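Local coordinates for protein nicotinate-nucleotide--dimethylbenzimidazole phosphoribosyltransferase (Thermus thermophilus HB8, PDB 1WX1) that probably catalyses the transfer of phosphoribose from nicotinate mononucleotide to 5,6-dimethylbenzimidazole, giving alpha-ribazole 5'-phosphate on the way to cobalamin, at residues R10-Q15 and G38-E43; L31-L36 and P42-G47. One frame throughout, in Å; residues are numbered along the deposited sequence.

Interaction 1 (R10-Q15 and G38-E43)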
ATOM      1  N   ARG A  10      13.871   4.123  18.149  1.00 25.45           N
ATOM      2  CA  ARG A  10      12.684   3.753  18.903  1.00 27.19           C
ATOM      3  C   ARG A  10      12.311   4.890  19.855  1.00 26.97           C
ATOM      4  O   ARG A  10      11.132   5.164  20.077  1.00 26.18           O
ATOM      5  CB  ARG A  10      12.950   2.460  19.676  1.00 30.10           C
ATOM      6  CG  ARG A  10      11.708   1.757  20.176  1.00 34.72           C
ATOM      7  CD  ARG A  10      12.086   0.510  20.962  1.00 37.69           C
ATOM      8  NE  ARG A  10      12.778  -0.476  20.140  1.00 41.05           N
ATOM      9  CZ  ARG A  10      13.843  -1.166  20.541  1.00 42.21           C
ATOM     10  NH1 ARG A  10      14.342  -0.973  21.756  1.00 41.33           N
ATOM     11  NH2 ARG A  10      14.411  -2.046  19.727  1.00 42.76           N
ATOM     12  N   LEU A  11      13.321   5.560  20.405  1.00 28.70           N
ATOM     13  CA  LEU A  11      13.086   6.683  21.315  1.00 29.31           C
ATOM     14  C   LEU A  11      12.518   7.890  20.574  1.00 28.92           C
ATOM     15  O   LEU A  11      11.567   8.524  21.037  1.00 28.56           O
ATOM     16  CB  LEU A  11      14.384   7.110  21.998  1.00 31.85           C
ATOM     17  CG  LEU A  11      15.086   6.174  22.975  1.00 34.90           C
ATOM     18  CD1 LEU A  11      16.249   6.924  23.620  1.00 36.43           C
ATOM     19  CD2 LEU A  11      14.108   5.705  24.041  1.00 37.03           C
ATOM     20  N   ARG A  12      13.110   8.221  19.428  1.00 26.65           N
ATOM     21  CA  ARG A  12      12.636   9.365  18.656  1.00 24.97           C
ATOM     22  C   ARG A  12      11.190   9.152  18.215  1.00 24.60           C
ATOM     23  O   ARG A  12      10.372  10.073  18.270  1.00 23.34           O
ATOM     24  CB  ARG A  12      13.524   9.603  17.426  1.00 25.19           C
ATOM     25  CG  ARG A  12      13.096  10.826  16.629  1.00 22.80           C
ATOM     26  CD  ARG A  12      13.972  11.107  15.409  1.00 25.69           C
ATOM     27  NE  ARG A  12      13.477  12.283  14.691  1.00 25.56           N
ATOM     28  CZ  ARG A  12      13.610  13.536  15.121  1.00 27.86           C
ATOM     29  NH1 ARG A  12      14.238  13.785  16.266  1.00 25.42           N
ATOM     30  NH2 ARG A  12      13.090  14.541  14.426  1.00 26.82           N
ATOM     31  N   MET A  13      10.886   7.932  17.782  1.00 24.29           N
ATOM     32  CA  MET A  13       9.546   7.566  17.327  1.00 24.51           C
ATOM     33  C   MET A  13       8.518   7.896  18.406  1.00 26.57           C
ATOM     34  O   MET A  13       7.475   8.499  18.135  1.00 23.66           O
ATOM     35  CB  MET A  13       9.500   6.067  17.013  1.00 22.85           C
ATOM     36  CG  MET A  13       8.165   5.557  16.494  1.00 24.12           C
ATOM     37  SD  MET A  13       7.725   6.231  14.872  1.00 24.25           S
ATOM     38  CE  MET A  13       8.903   5.334  13.815  1.00 23.00           C
ATOM     39  N   ASP A  14       8.827   7.495  19.635  1.00 28.73           N
ATOM     40  CA  ASP A  14       7.940   7.735  20.765  1.00 32.02           C
ATOM     41  C   ASP A  14       7.742   9.223  21.054  1.00 32.48           C
ATOM     42  O   ASP A  14       6.782   9.603  21.723  1.00 34.98           O
ATOM     43  CB  ASP A  14       8.483   7.036  22.018  1.00 33.75           C
ATOM     44  CG  ASP A  14       7.576   7.213  23.221  1.00 36.19           C
ATOM     45  OD1 ASP A  14       8.017   7.823  24.219  1.00 37.08           O
ATOM     46  OD2 ASP A  14       6.416   6.749  23.165  1.00 36.56           O
ATOM     47  N   GLN A  15       8.641  10.063  20.548  1.00 31.69           N
ATOM     48  CA  GLN A  15       8.540  11.501  20.777  1.00 32.57           C
ATOM     49  C   GLN A  15       8.089  12.325  19.570  1.00 31.15           C
ATOM     50  O   GLN A  15       8.055  13.554  19.635  1.00 30.45           O
ATOM     51  CB  GLN A  15       9.875  12.045  21.299  1.00 34.06           C
ATOM     52  CG  GLN A  15      10.191  11.604  22.726  1.00 39.07           C
ATOM     53  CD  GLN A  15       9.121  12.043  23.723  1.00 43.16           C
ATOM     54  OE1 GLN A  15       8.920  13.238  23.947  1.00 44.24           O
ATOM     55  NE2 GLN A  15       8.429  11.075  24.321  1.00 44.71           N
ATOM     56  N   GLY A  38      21.780   2.471   9.719  1.00 27.57           N
ATOM     57  CA  GLY A  38      22.628   2.991  10.778  1.00 27.75           C
ATOM     58  C   GLY A  38      22.440   4.488  10.940  1.00 28.58           C
ATOM     59  O   GLY A  38      23.371   5.201  11.298  1.00 27.78           O
ATOM     60  N   ARG A  39      21.226   4.962  10.682  1.00 27.93           N
ATOM     61  CA  ARG A  39      20.900   6.384  10.791  1.00 28.38           C
ATOM     62  C   ARG A  39      19.536   6.503  11.460  1.00 26.97           C
ATOM     63  O   ARG A  39      18.607   5.802  11.083  1.00 24.48           O
ATOM     64  CB  ARG A  39      20.797   7.004   9.404  1.00 32.00           C
ATOM     65  CG  ARG A  39      21.801   6.473   8.425  1.00 36.92           C
ATOM     66  CD  ARG A  39      21.309   6.697   7.004  1.00 42.08           C
ATOM     67  NE  ARG A  39      21.392   8.093   6.607  1.00 45.32           N
ATOM     68  CZ  ARG A  39      21.111   8.542   5.382  1.00 47.61           C
ATOM     69  NH1 ARG A  39      20.745   7.688   4.426  1.00 46.91           N
ATOM     70  NH2 ARG A  39      21.086   9.854   5.134  1.00 46.68           N
ATOM     71  N   VAL A  40      19.416   7.396  12.436  1.00 26.01           N
ATOM     72  CA  VAL A  40      18.145   7.585  13.124  1.00 25.51           C
ATOM     73  C   VAL A  40      17.110   8.170  12.168  1.00 25.11           C
ATOM     74  O   VAL A  40      15.909   7.974  12.345  1.00 25.62           O
ATOM     75  CB  VAL A  40      18.290   8.511  14.353  1.00 28.76           C
ATOM     76  CG1 VAL A  40      16.927   8.801  14.957  1.00 28.14           C
ATOM     77  CG2 VAL A  40      19.183   7.845  15.388  1.00 29.72           C
ATOM     78  N   LYS A  41      17.583   8.884  11.151  1.00 23.30           N
ATOM     79  CA  LYS A  41      16.696   9.457  10.148  1.00 22.49           C
ATOM     80  C   LYS A  41      17.033   8.815   8.801  1.00 23.21           C
ATOM     81  O   LYS A  41      17.769   9.378   7.993  1.00 22.01           O
ATOM     82  CB  LYS A  41      16.862  10.979  10.079  1.00 23.90           C
ATOM     83  CG  LYS A  41      16.373  11.698  11.340  1.00 26.14           C
ATOM     84  CD  LYS A  41      16.380  13.211  11.170  1.00 29.47           C
ATOM     85  CE  LYS A  41      15.889  13.909  12.432  1.00 31.21           C
ATOM     86  NZ  LYS A  41      15.756  15.386  12.245  1.00 34.48           N
ATOM     87  N   PRO A  42      16.483   7.618   8.549  1.00 22.21           N
ATOM     88  CA  PRO A  42      16.721   6.881   7.306  1.00 22.04           C
ATOM     89  C   PRO A  42      16.208   7.640   6.095  1.00 21.71           C
ATOM     90  O   PRO A  42      15.263   8.428   6.193  1.00 19.56           O
ATOM     91  CB  PRO A  42      15.949   5.569   7.502  1.00 22.01           C
ATOM     92  CG  PRO A  42      15.559   5.552   8.958  1.00 24.81           C
ATOM     93  CD  PRO A  42      15.404   6.991   9.327  1.00 23.19           C
ATOM     94  N   GLU A  43      16.837   7.391   4.953  1.00 23.09           N
ATOM     95  CA  GLU A  43      16.441   8.022   3.706  1.00 25.17           C
ATOM     96  C   GLU A  43      16.499   6.980   2.590  1.00 22.65           C
ATOM     97  O   GLU A  43      17.451   6.209   2.502  1.00 19.97           O
ATOM     98  CB  GLU A  43      17.372   9.194   3.383  1.00 31.34           C
ATOM     99  CG  GLU A  43      17.354  10.293   4.444  1.00 38.51           C
ATOM    100  CD  GLU A  43      18.154  11.517   4.041  1.00 42.50           C
ATOM    101  OE1 GLU A  43      17.811  12.141   3.013  1.00 47.01           O
ATOM    102  OE2 GLU A  43      19.122  11.858   4.752  1.00 45.64           O
TER
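The two backbones stand well apart where the end of helix 3-14 faces the loop that leaves helix 24-37, CA of Arg-12 lying 8.0 Å from CA of Val-40, and side chains alone bridge the gap. Arg-12 does most of the reaching. Its CG sits anti to the backbone N (chi1 -177°), and the chain stays extended as far as NE; this brings CD within 3.8 Å of Val-40 CG1 and carries the guanidinium past the valine to Lys-41. The lysine, extended beyond CG, places its CE over one face of that group, offset toward the rim, 3.5 Å from Arg-12 CZ. The loop belongs to the connection from helix 24-37 to strand 47-54, a strand of the parallel sheet, and it starts at Gly-38, whose phi turns positive (75°) as the helix ends. At the tip of the lysine two like charges come close, NZ of Lys-41 being 3.5 Å from NH2 of Arg-12. The arginine is anchored elsewhere: NE donates to the carbonyl of Leu-322, and NH1 forms a salt bridge with Glu-329, whose negative charge may ease the crowding of cations. With a leucine in place of Arg-12, Glu-329 would probably be left without its mate and Lys-41 without the flat surface beneath its CE.

Interaction 2 (L31-L36 and P42-G47)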
ATOM      1  N   LEU A  31      11.706   1.827  12.011  1.00 18.89           N
ATOM      2  CA  LEU A  31      12.765   1.462  12.948  1.00 18.11           C
ATOM      3  C   LEU A  31      13.744   0.472  12.336  1.00 19.01           C
ATOM      4  O   LEU A  31      14.952   0.569  12.545  1.00 19.45           O
ATOM      5  CB  LEU A  31      12.161   0.866  14.216  1.00 18.78           C
ATOM      6  CG  LEU A  31      11.200   1.778  14.982  1.00 21.58           C
ATOM      7  CD1 LEU A  31      10.634   1.024  16.186  1.00 21.28           C
ATOM      8  CD2 LEU A  31      11.933   3.036  15.429  1.00 20.97           C
ATOM      9  N   ARG A  32      13.227  -0.491  11.584  1.00 19.50           N
ATOM     10  CA  ARG A  32      14.100  -1.474  10.959  1.00 19.84           C
ATOM     11  C   ARG A  32      14.974  -0.797   9.910  1.00 18.19           C
ATOM     12  O   ARG A  32      16.170  -1.071   9.819  1.00 19.80           O
ATOM     13  CB  ARG A  32      13.273  -2.598  10.325  1.00 19.06           C
ATOM     14  CG  ARG A  32      12.495  -3.437  11.330  1.00 25.51           C
ATOM     15  CD  ARG A  32      11.804  -4.617  10.643  1.00 24.86           C
ATOM     16  NE  ARG A  32      12.778  -5.487   9.993  1.00 23.38           N
ATOM     17  CZ  ARG A  32      12.505  -6.282   8.962  1.00 25.26           C
ATOM     18  NH1 ARG A  32      11.276  -6.323   8.453  1.00 21.94           N
ATOM     19  NH2 ARG A  32      13.467  -7.029   8.433  1.00 23.38           N
ATOM     20  N   LEU A  33      14.380   0.095   9.125  1.00 17.93           N
ATOM     21  CA  LEU A  33      15.127   0.815   8.099  1.00 18.29           C
ATOM     22  C   LEU A  33      16.250   1.634   8.734  1.00 19.75           C
ATOM     23  O   LEU A  33      17.379   1.656   8.234  1.00 19.55           O
ATOM     24  CB  LEU A  33      14.184   1.728   7.308  1.00 16.73           C
ATOM     25  CG  LEU A  33      13.172   0.968   6.441  1.00 16.01           C
ATOM     26  CD1 LEU A  33      12.172   1.935   5.819  1.00 15.96           C
ATOM     27  CD2 LEU A  33      13.932   0.190   5.355  1.00 17.65           C
ATOM     28  N   ALA A  34      15.942   2.310   9.838  1.00 20.61           N
ATOM     29  CA  ALA A  34      16.945   3.111  10.531  1.00 20.53           C
ATOM     30  C   ALA A  34      18.105   2.235  10.988  1.00 20.42           C
ATOM     31  O   ALA A  34      19.269   2.591  10.808  1.00 22.69           O
ATOM     32  CB  ALA A  34      16.318   3.818  11.736  1.00 20.23           C
ATOM     33  N   ALA A  35      17.783   1.089  11.580  1.00 20.99           N
ATOM     34  CA  ALA A  35      18.804   0.169  12.066  1.00 22.33           C
ATOM     35  C   ALA A  35      19.654  -0.385  10.923  1.00 24.03           C
ATOM     36  O   ALA A  35      20.865  -0.546  11.069  1.00 24.03           O
ATOM     37  CB  ALA A  35      18.152  -0.971  12.840  1.00 22.26           C
ATOM     38  N   LEU A  36      19.019  -0.672   9.789  1.00 24.59           N
ATOM     39  CA  LEU A  36      19.734  -1.197   8.628  1.00 25.42           C
ATOM     40  C   LEU A  36      20.707  -0.183   8.049  1.00 25.19           C
ATOM     41  O   LEU A  36      21.827  -0.530   7.691  1.00 26.34           O
ATOM     42  CB  LEU A  36      18.753  -1.616   7.530  1.00 27.56           C
ATOM     43  CG  LEU A  36      17.980  -2.915   7.734  1.00 31.59           C
ATOM     44  CD1 LEU A  36      17.109  -3.177   6.508  1.00 32.87           C
ATOM     45  CD2 LEU A  36      18.957  -4.066   7.949  1.00 32.67           C
ATOM     46  N   PRO A  42      16.483   7.618   8.549  1.00 22.21           N
ATOM     47  CA  PRO A  42      16.721   6.881   7.306  1.00 22.04           C
ATOM     48  C   PRO A  42      16.208   7.640   6.095  1.00 21.71           C
ATOM     49  O   PRO A  42      15.263   8.428   6.193  1.00 19.56           O
ATOM     50  CB  PRO A  42      15.949   5.569   7.502  1.00 22.01           C
ATOM     51  CG  PRO A  42      15.559   5.552   8.958  1.00 24.81           C
ATOM     52  CD  PRO A  42      15.404   6.991   9.327  1.00 23.19           C
ATOM     53  N   GLU A  43      16.837   7.391   4.953  1.00 23.09           N
ATOM     54  CA  GLU A  43      16.441   8.022   3.706  1.00 25.17           C
ATOM     55  C   GLU A  43      16.499   6.980   2.590  1.00 22.65           C
ATOM     56  O   GLU A  43      17.451   6.209   2.502  1.00 19.97           O
ATOM     57  CB  GLU A  43      17.372   9.194   3.383  1.00 31.34           C
ATOM     58  CG  GLU A  43      17.354  10.293   4.444  1.00 38.51           C
ATOM     59  CD  GLU A  43      18.154  11.517   4.041  1.00 42.50           C
ATOM     60  OE1 GLU A  43      17.811  12.141   3.013  1.00 47.01           O
ATOM     61  OE2 GLU A  43      19.122  11.858   4.752  1.00 45.64           O
ATOM     62  N   LEU A  44      15.459   6.948   1.767  1.00 21.36           N
ATOM     63  CA  LEU A  44      15.390   6.013   0.655  1.00 20.49           C
ATOM     64  C   LEU A  44      15.107   6.780  -0.622  1.00 21.48           C
ATOM     65  O   LEU A  44      14.568   7.885  -0.594  1.00 21.98           O
ATOM     66  CB  LEU A  44      14.283   4.982   0.883  1.00 19.39           C
ATOM     67  CG  LEU A  44      14.524   3.941   1.978  1.00 20.93           C
ATOM     68  CD1 LEU A  44      13.284   3.058   2.113  1.00 20.64           C
ATOM     69  CD2 LEU A  44      15.746   3.097   1.631  1.00 21.01           C
ATOM     70  N   GLY A  45      15.479   6.191  -1.747  1.00 19.81           N
ATOM     71  CA  GLY A  45      15.235   6.849  -3.012  1.00 19.71           C
ATOM     72  C   GLY A  45      14.907   5.833  -4.080  1.00 18.63           C
ATOM     73  O   GLY A  45      13.973   5.038  -3.941  1.00 17.26           O
ATOM     74  N   ARG A  46      15.688   5.866  -5.151  1.00 18.12           N
ATOM     75  CA  ARG A  46      15.518   4.958  -6.276  1.00 18.18           C
ATOM     76  C   ARG A  46      15.529   3.504  -5.826  1.00 16.37           C
ATOM     77  O   ARG A  46      16.361   3.102  -5.016  1.00 17.47           O
ATOM     78  CB  ARG A  46      16.659   5.173  -7.271  1.00 21.80           C
ATOM     79  CG  ARG A  46      16.616   4.271  -8.492  1.00 22.52           C
ATOM     80  CD  ARG A  46      15.516   4.696  -9.435  1.00 20.77           C
ATOM     81  NE  ARG A  46      15.687   4.115 -10.764  1.00 22.70           N
ATOM     82  CZ  ARG A  46      14.779   4.205 -11.730  1.00 21.11           C
ATOM     83  NH1 ARG A  46      13.643   4.850 -11.506  1.00 18.54           N
ATOM     84  NH2 ARG A  46      15.000   3.647 -12.912  1.00 19.25           N
ATOM     85  N   GLY A  47      14.611   2.712  -6.359  1.00 15.88           N
ATOM     86  CA  GLY A  47      14.582   1.307  -6.006  1.00 15.81           C
ATOM     87  C   GLY A  47      14.890   0.509  -7.258  1.00 15.11           C
ATOM     88  O   GLY A  47      15.001   1.081  -8.345  1.00 14.01           O
TER
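Pro-42 presses the CG corner of its ring onto Ala-34, over the CA and the methyl group. The fit is tight: Pro-42 CG lies 3.2 Å from Ala-34 CA and 3.4 Å from Ala-34 CB, both closer than carbons usually pack. Ring atom CD also nears the methyl, at 4.1 Å from Ala-34 CB, while CB of the proline faces the neighbouring residue and comes 4.2 Å from Leu-33 CB. With only a methyl group at position 34, the loop can come down almost onto the helix, and CA of Ala-34 and CA of Pro-42 are 5.0 Å apart. Pro-42 also touches Leu-322 and Gln-37, while the methyl of Ala-34 meets Ala-9 of helix 3-14.

The chain here is returning from helix 24-37 to enter strand 47-54, which lies inside a six-stranded parallel sheet of order 3-2-1-4-5-6, a Rossmann-like arrangement. Leaving the helix, it doubles back along the helix flank before running on to the sheet. Two residues after the proline, Leu-44 makes the second apolar touch. Its CD1 meets CD1 of Leu-33 at 4.0 Å, methyl against methyl, the two side chains crossing at about a right angle. In Leu-33 a chi1 of -68° sets CG beside the backbone N and anti to the carbonyl carbon, sending the branched end toward Leu-44. Leu-33 packs also on Phe-273 of strand 272-274, the outermost of this chain's sheet on that side, which ties this part of the helix to the sheet. Polar atoms of the loop find partners nearby: the carbonyl of Pro-42 accepts from His-323 NE2, that of Glu-43 from Gln-37 NE2, and that of Gly-45 from Arg-316.

Overall arrangement
Both contacts fasten the loop between helix 24-37 and strand 47-54; their loop segments overlap at Pro-42 and Glu-43, though Pro-42 takes part only in interaction 2. Interaction 1 ties the loop to helix 3-14 at the surface, about 26 Å from the centre of the chain, through Arg-12, Lys-41 and a methyl of Val-40, the arginine's polar end held elsewhere in the protein. Interaction 2 is buried and nearer the middle, at about 18 Å; there the loop folds back on its own helix through purely apolar contacts. Their centres are 10 Å apart, and a probable hydrogen bond from Arg-39 N to Ala-34 O (3.1 Å) joins them, while Leu-31 packs against Met-13 of helix 3-14.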